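PDB 4AKK: nitrate regulatory protein from Klebsiella oxytoca, which senses nitrate and nitrite and, in response, binds the nasF operon leader RNA at its terminator site to bring about transcription antitermination. Local coordinates for residues 357-360 and 361-364; 292-295 and 296-300. All blocks are in the same frame, centred on the assembly; numbering follows the deposited sequence.

Contact 1 (357-360 and 361-364)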
ATOM      1  N   LEU A 357     -12.585   2.107  -8.599  1.00 36.25           N
ATOM      2  CA  LEU A 357     -13.445   1.770  -9.739  1.00 38.72           C
ATOM      3  C   LEU A 357     -14.916   1.886  -9.366  1.00 37.12           C
ATOM      4  O   LEU A 357     -15.783   1.974 -10.230  1.00 35.77           O
ATOM      5  CB  LEU A 357     -13.159   0.357 -10.272  1.00 36.48           C
ATOM      6  CG  LEU A 357     -11.787   0.135 -10.913  1.00 38.09           C
ATOM      7  CD1 LEU A 357     -11.458  -1.355 -11.030  1.00 39.11           C
ATOM      8  CD2 LEU A 357     -11.699   0.827 -12.268  1.00 36.48           C
ATOM      9  N   ALA A 358     -15.183   1.878  -8.067  1.00 38.31           N
ATOM     10  CA  ALA A 358     -16.541   1.925  -7.563  1.00 40.26           C
ATOM     11  C   ALA A 358     -16.981   3.357  -7.252  1.00 40.29           C
ATOM     12  O   ALA A 358     -18.157   3.604  -6.989  1.00 42.22           O
ATOM     13  CB  ALA A 358     -16.657   1.062  -6.321  1.00 39.15           C
ATOM     14  N   SER A 359     -16.030   4.286  -7.273  1.00 37.38           N
ATOM     15  CA  SER A 359     -16.273   5.664  -6.853  1.00 35.35           C
ATOM     16  C   SER A 359     -16.253   6.623  -8.037  1.00 38.54           C
ATOM     17  O   SER A 359     -15.295   6.645  -8.813  1.00 32.65           O
ATOM     18  CB  SER A 359     -15.218   6.095  -5.829  1.00 38.73           C
ATOM     19  OG  SER A 359     -15.061   7.510  -5.803  1.00 39.15           O
ATOM     20  N   LEU A 360     -17.314   7.415  -8.170  1.00 37.23           N
ATOM     21  CA  LEU A 360     -17.390   8.452  -9.198  1.00 36.31           C
ATOM     22  C   LEU A 360     -16.420   9.602  -8.943  1.00 31.16           C
ATOM     23  O   LEU A 360     -15.838  10.160  -9.876  1.00 35.22           O
ATOM     24  CB  LEU A 360     -18.819   8.996  -9.304  1.00 36.36           C
ATOM     25  CG  LEU A 360     -19.776   8.205 -10.179  1.00 39.69           C
ATOM     26  CD1 LEU A 360     -21.150   8.880 -10.211  1.00 42.29           C
ATOM     27  CD2 LEU A 360     -19.197   8.071 -11.581  1.00 48.60           C
ATOM     28  N   LYS A 361     -16.254   9.968  -7.680  1.00 31.92           N
ATOM     29  CA  LYS A 361     -15.232  10.945  -7.323  1.00 39.03           C
ATOM     30  C   LYS A 361     -13.886  10.495  -7.890  1.00 40.86           C
ATOM     31  O   LYS A 361     -13.192  11.259  -8.567  1.00 36.82           O
ATOM     32  CB  LYS A 361     -15.127  11.087  -5.803  1.00 37.10           C
ATOM     33  CG  LYS A 361     -16.309  11.784  -5.152  1.00 45.27           C
ATOM     34  CD  LYS A 361     -16.280  11.641  -3.627  1.00 44.97           C
ATOM     35  CE  LYS A 361     -14.998  12.194  -3.024  1.00 48.20           C
ATOM     36  NZ  LYS A 361     -15.001  13.676  -2.922  1.00 43.99           N
ATOM     37  N   ASP A 362     -13.522   9.244  -7.613  1.00 38.99           N
ATOM     38  CA  ASP A 362     -12.214   8.735  -8.025  1.00 40.69           C
ATOM     39  C   ASP A 362     -12.134   8.637  -9.535  1.00 39.80           C
ATOM     40  O   ASP A 362     -11.123   9.001 -10.127  1.00 34.94           O
ATOM     41  CB  ASP A 362     -11.907   7.387  -7.368  1.00 37.13           C
ATOM     42  CG  ASP A 362     -11.656   7.519  -5.870  1.00 45.71           C
ATOM     43  OD1 ASP A 362     -11.357   8.647  -5.414  1.00 47.99           O
ATOM     44  OD2 ASP A 362     -11.764   6.505  -5.150  1.00 43.12           O
ATOM     45  N   ALA A 363     -13.219   8.181 -10.152  1.00 34.53           N
ATOM     46  CA  ALA A 363     -13.274   8.060 -11.603  1.00 37.69           C
ATOM     47  C   ALA A 363     -13.054   9.391 -12.304  1.00 39.03           C
ATOM     48  O   ALA A 363     -12.388   9.454 -13.342  1.00 40.46           O
ATOM     49  CB  ALA A 363     -14.611   7.458 -12.044  1.00 32.45           C
ATOM     50  N   LEU A 364     -13.646  10.450 -11.759  1.00 34.33           N
ATOM     51  CA  LEU A 364     -13.573  11.757 -12.401  1.00 34.63           C
ATOM     52  C   LEU A 364     -12.245  12.431 -12.093  1.00 30.89           C
ATOM     53  O   LEU A 364     -11.695  13.149 -12.924  1.00 31.18           O
ATOM     54  CB  LEU A 364     -14.762  12.638 -11.993  1.00 31.57           C
ATOM     55  CG  LEU A 364     -16.121  12.078 -12.424  1.00 43.92           C
ATOM     56  CD1 LEU A 364     -17.258  12.985 -11.981  1.00 40.69           C
ATOM     57  CD2 LEU A 364     -16.169  11.859 -13.932  1.00 39.85           C
TER
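Ser-359 meets Asp-362 through its hydroxyl: OG accepts the backbone N-H of Asp-362 at 2.9 Å from its N, in a nearly straight bond (N-H...O 166°). The torsion that does this turns OG roughly opposite its own backbone N (chi1 156°), swinging it forward over the first turn of the helix, where amides at the N-terminal end lack carbonyl partners from an earlier turn. The amide of Lys-361 also passes near, yet its N-H is poorly angled for a bond to OG. Regular i to i+4 bonding starts directly after the cap, with Ala-363 N donating to Ser-359 O at 2.9 Å and Leu-364 N to Leu-360 O at 2.9 Å.

The Asp-362 carboxylate lies alongside the serine, with OD2 3.5 Å from Ser-359 CB. Its negative charge sits close to the helix's N-terminal end, where the helix dipole would be expected to favour it. On another side of the turn, Leu-364 CG rests 3.2 Å from Leu-360 O. The backbone is extended at Ser-359, which breaks the path between helices 341-358 and 360-380. The whole is a serine N-cap, opening a helix of the ANTAR RNA-binding region.

Contact 2 (292-295 and 296-300)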
ATOM      1  N   GLN A 292     -13.887 -21.069 -17.074  1.00 30.60           N
ATOM      2  CA  GLN A 292     -12.498 -21.530 -16.997  1.00 33.89           C
ATOM      3  C   GLN A 292     -11.797 -20.955 -15.763  1.00 40.53           C
ATOM      4  O   GLN A 292     -11.085 -21.674 -15.058  1.00 35.02           O
ATOM      5  CB  GLN A 292     -11.722 -21.175 -18.271  1.00 37.36           C
ATOM      6  CG  GLN A 292     -12.206 -21.914 -19.504  1.00 42.26           C
ATOM      7  CD  GLN A 292     -12.097 -23.425 -19.347  1.00 53.06           C
ATOM      8  OE1 GLN A 292     -13.102 -24.125 -19.218  1.00 57.10           O
ATOM      9  NE2 GLN A 292     -10.869 -23.929 -19.331  1.00 54.13           N
ATOM     10  N   LEU A 293     -11.997 -19.661 -15.497  1.00 36.30           N
ATOM     11  CA  LEU A 293     -11.397 -19.051 -14.316  1.00 32.33           C
ATOM     12  C   LEU A 293     -11.929 -19.730 -13.056  1.00 30.85           C
ATOM     13  O   LEU A 293     -11.179 -19.982 -12.118  1.00 34.63           O
ATOM     14  CB  LEU A 293     -11.682 -17.548 -14.267  1.00 33.29           C
ATOM     15  CG  LEU A 293     -11.018 -16.682 -15.342  1.00 40.30           C
ATOM     16  CD1 LEU A 293     -11.704 -15.326 -15.418  1.00 34.39           C
ATOM     17  CD2 LEU A 293      -9.518 -16.517 -15.092  1.00 38.47           C
ATOM     18  N   ARG A 294     -13.227 -20.023 -13.042  1.00 29.42           N
ATOM     19  CA  ARG A 294     -13.855 -20.672 -11.890  1.00 34.89           C
ATOM     20  C   ARG A 294     -13.189 -22.018 -11.584  1.00 34.65           C
ATOM     21  O   ARG A 294     -12.944 -22.347 -10.426  1.00 39.46           O
ATOM     22  CB  ARG A 294     -15.366 -20.850 -12.116  1.00 33.39           C
ATOM     23  CG  ARG A 294     -16.092 -21.562 -10.967  1.00 33.83           C
ATOM     24  CD  ARG A 294     -15.869 -20.854  -9.629  1.00 37.84           C
ATOM     25  NE  ARG A 294     -16.500 -21.544  -8.498  1.00 35.34           N
ATOM     26  CZ  ARG A 294     -16.311 -21.213  -7.223  1.00 40.67           C
ATOM     27  NH1 ARG A 294     -15.530 -20.187  -6.921  1.00 35.94           N
ATOM     28  NH2 ARG A 294     -16.910 -21.892  -6.247  1.00 38.55           N
ATOM     29  N   GLY A 295     -12.883 -22.786 -12.626  1.00 36.53           N
ATOM     30  CA  GLY A 295     -12.211 -24.067 -12.455  1.00 35.89           C
ATOM     31  C   GLY A 295     -10.928 -23.909 -11.667  1.00 39.53           C
ATOM     32  O   GLY A 295     -10.685 -24.620 -10.688  1.00 42.92           O
ATOM     33  N   VAL A 296     -10.109 -22.949 -12.076  1.00 37.38           N
ATOM     34  CA  VAL A 296      -8.869 -22.681 -11.375  1.00 36.83           C
ATOM     35  C   VAL A 296      -9.115 -22.188  -9.949  1.00 41.40           C
ATOM     36  O   VAL A 296      -8.422 -22.592  -9.015  1.00 37.64           O
ATOM     37  CB  VAL A 296      -8.002 -21.667 -12.133  1.00 39.12           C
ATOM     38  CG1 VAL A 296      -6.847 -21.252 -11.278  1.00 29.61           C
ATOM     39  CG2 VAL A 296      -7.502 -22.269 -13.440  1.00 46.55           C
ATOM     40  N   GLU A 297     -10.106 -21.319  -9.782  1.00 36.90           N
ATOM     41  CA  GLU A 297     -10.405 -20.760  -8.472  1.00 36.73           C
ATOM     42  C   GLU A 297     -10.805 -21.856  -7.478  1.00 39.07           C
ATOM     43  O   GLU A 297     -10.451 -21.802  -6.294  1.00 38.48           O
ATOM     44  CB  GLU A 297     -11.525 -19.721  -8.604  1.00 42.20           C
ATOM     45  CG  GLU A 297     -11.973 -19.093  -7.303  1.00 39.28           C
ATOM     46  CD  GLU A 297     -13.190 -18.182  -7.490  1.00 43.80           C
ATOM     47  OE1 GLU A 297     -13.973 -18.384  -8.454  1.00 36.88           O
ATOM     48  OE2 GLU A 297     -13.363 -17.264  -6.662  1.00 34.61           O
ATOM     49  N   GLU A 298     -11.559 -22.843  -7.955  1.00 37.31           N
ATOM     50  CA  GLU A 298     -11.948 -23.967  -7.108  1.00 42.46           C
ATOM     51  C   GLU A 298     -10.717 -24.759  -6.655  1.00 42.27           C
ATOM     52  O   GLU A 298     -10.677 -25.278  -5.537  1.00 41.08           O
ATOM     53  CB  GLU A 298     -12.948 -24.875  -7.834  1.00 42.42           C
ATOM     54  CG  GLU A 298     -14.275 -24.188  -8.124  1.00 43.08           C
ATOM     55  CD  GLU A 298     -15.293 -25.104  -8.773  1.00 52.04           C
ATOM     56  OE1 GLU A 298     -14.894 -25.957  -9.594  1.00 58.45           O
ATOM     57  OE2 GLU A 298     -16.497 -24.962  -8.467  1.00 56.38           O
ATOM     58  N   LEU A 299      -9.705 -24.830  -7.513  1.00 35.95           N
ATOM     59  CA  LEU A 299      -8.482 -25.535  -7.159  1.00 42.58           C
ATOM     60  C   LEU A 299      -7.757 -24.786  -6.049  1.00 44.13           C
ATOM     61  O   LEU A 299      -7.216 -25.389  -5.114  1.00 38.64           O
ATOM     62  CB  LEU A 299      -7.556 -25.686  -8.369  1.00 45.94           C
ATOM     63  CG  LEU A 299      -6.114 -26.078  -7.997  1.00 55.57           C
ATOM     64  CD1 LEU A 299      -6.030 -27.521  -7.494  1.00 52.68           C
ATOM     65  CD2 LEU A 299      -5.133 -25.862  -9.146  1.00 51.43           C
ATOM     66  N   LEU A 300      -7.744 -23.462  -6.153  1.00 41.43           N
ATOM     67  CA  LEU A 300      -7.028 -22.661  -5.169  1.00 37.56           C
ATOM     68  C   LEU A 300      -7.619 -22.913  -3.789  1.00 33.98           C
ATOM     69  O   LEU A 300      -6.896 -23.047  -2.809  1.00 38.40           O
ATOM     70  CB  LEU A 300      -7.096 -21.177  -5.515  1.00 34.07           C
ATOM     71  CG  LEU A 300      -6.556 -20.755  -6.882  1.00 38.83           C
ATOM     72  CD1 LEU A 300      -6.685 -19.231  -7.048  1.00 33.98           C
ATOM     73  CD2 LEU A 300      -5.102 -21.215  -7.047  1.00 38.15           C
TER
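Arg-294 reaches Glu-297 and Glu-298 by running CG opposite its backbone N (chi1 178°) and then bending at chi2 (56°), which carries the guanidinium forward along the helix. The result is an intrahelical salt-bridge network of i to i+3 and i to i+4 pairs on helix 277-312 of the NIT nitrate-sensing region. NH1 bonds Glu-297 OE1 at 2.8 Å. That oxygen lies in the guanidinium plane, at its edge, whereas NH1 comes from above the carboxylate, the two flat groups being almost perpendicular. Glu-298 is held differently: its OE2 forms a longer salt bridge to NE, 3.4 Å away, and its CG sits over one guanidinium face. Two acidic neighbours thus share the arginine's positive charge, one in plane at its edge, the other near NE on the side Glu-298 CG covers.

A second shell fixes the more buried glutamate. Ser-67 OG is hydrogen-bonded to both Glu-297 OE2 and Arg-294 NH1, linking the pair to helix 56-85, and Lys-196 NZ adds a long, weak ion pair to Glu-297 OE1. Phe-192 and Met-193 of helix 180-212 pack on the Glu-297 side chain, and in this largely apolar setting its carboxylate oxygens are satisfied by Ser-67 and Arg-294.

Two backbone bonds of the helix are firm, Glu-297 N to Leu-293 O and Glu-298 N to Arg-294 O, both at 2.9 Å, while Val-296 N to Gln-292 O and Leu-299 N to Gly-295 O are weak. Glu-298 CG, besides lying against the guanidinium, approaches Arg-294 O to 3.2 Å.

Overall arrangement
Both contacts are local, yet their chemistry follows their place in the fold. Contact 1 is a surface junction between two helices, 341-358 and 360-380, in the ANTAR region, where a neutral hydroxyl meets a backbone amide at a helix start. Contact 2 lies wholly inside one helix, 277-312, of the NIT region; it is partly buried, and charged side chains bond each other as well as residues of neighbouring helices. The distinctive bond of contact 1 runs from side chain to backbone, that of contact 2 between side chains, and the two share no helix. Their centres are 30 Å apart on opposite sides of the chain's centre, without touching, and contact 2 comes first along the sequence.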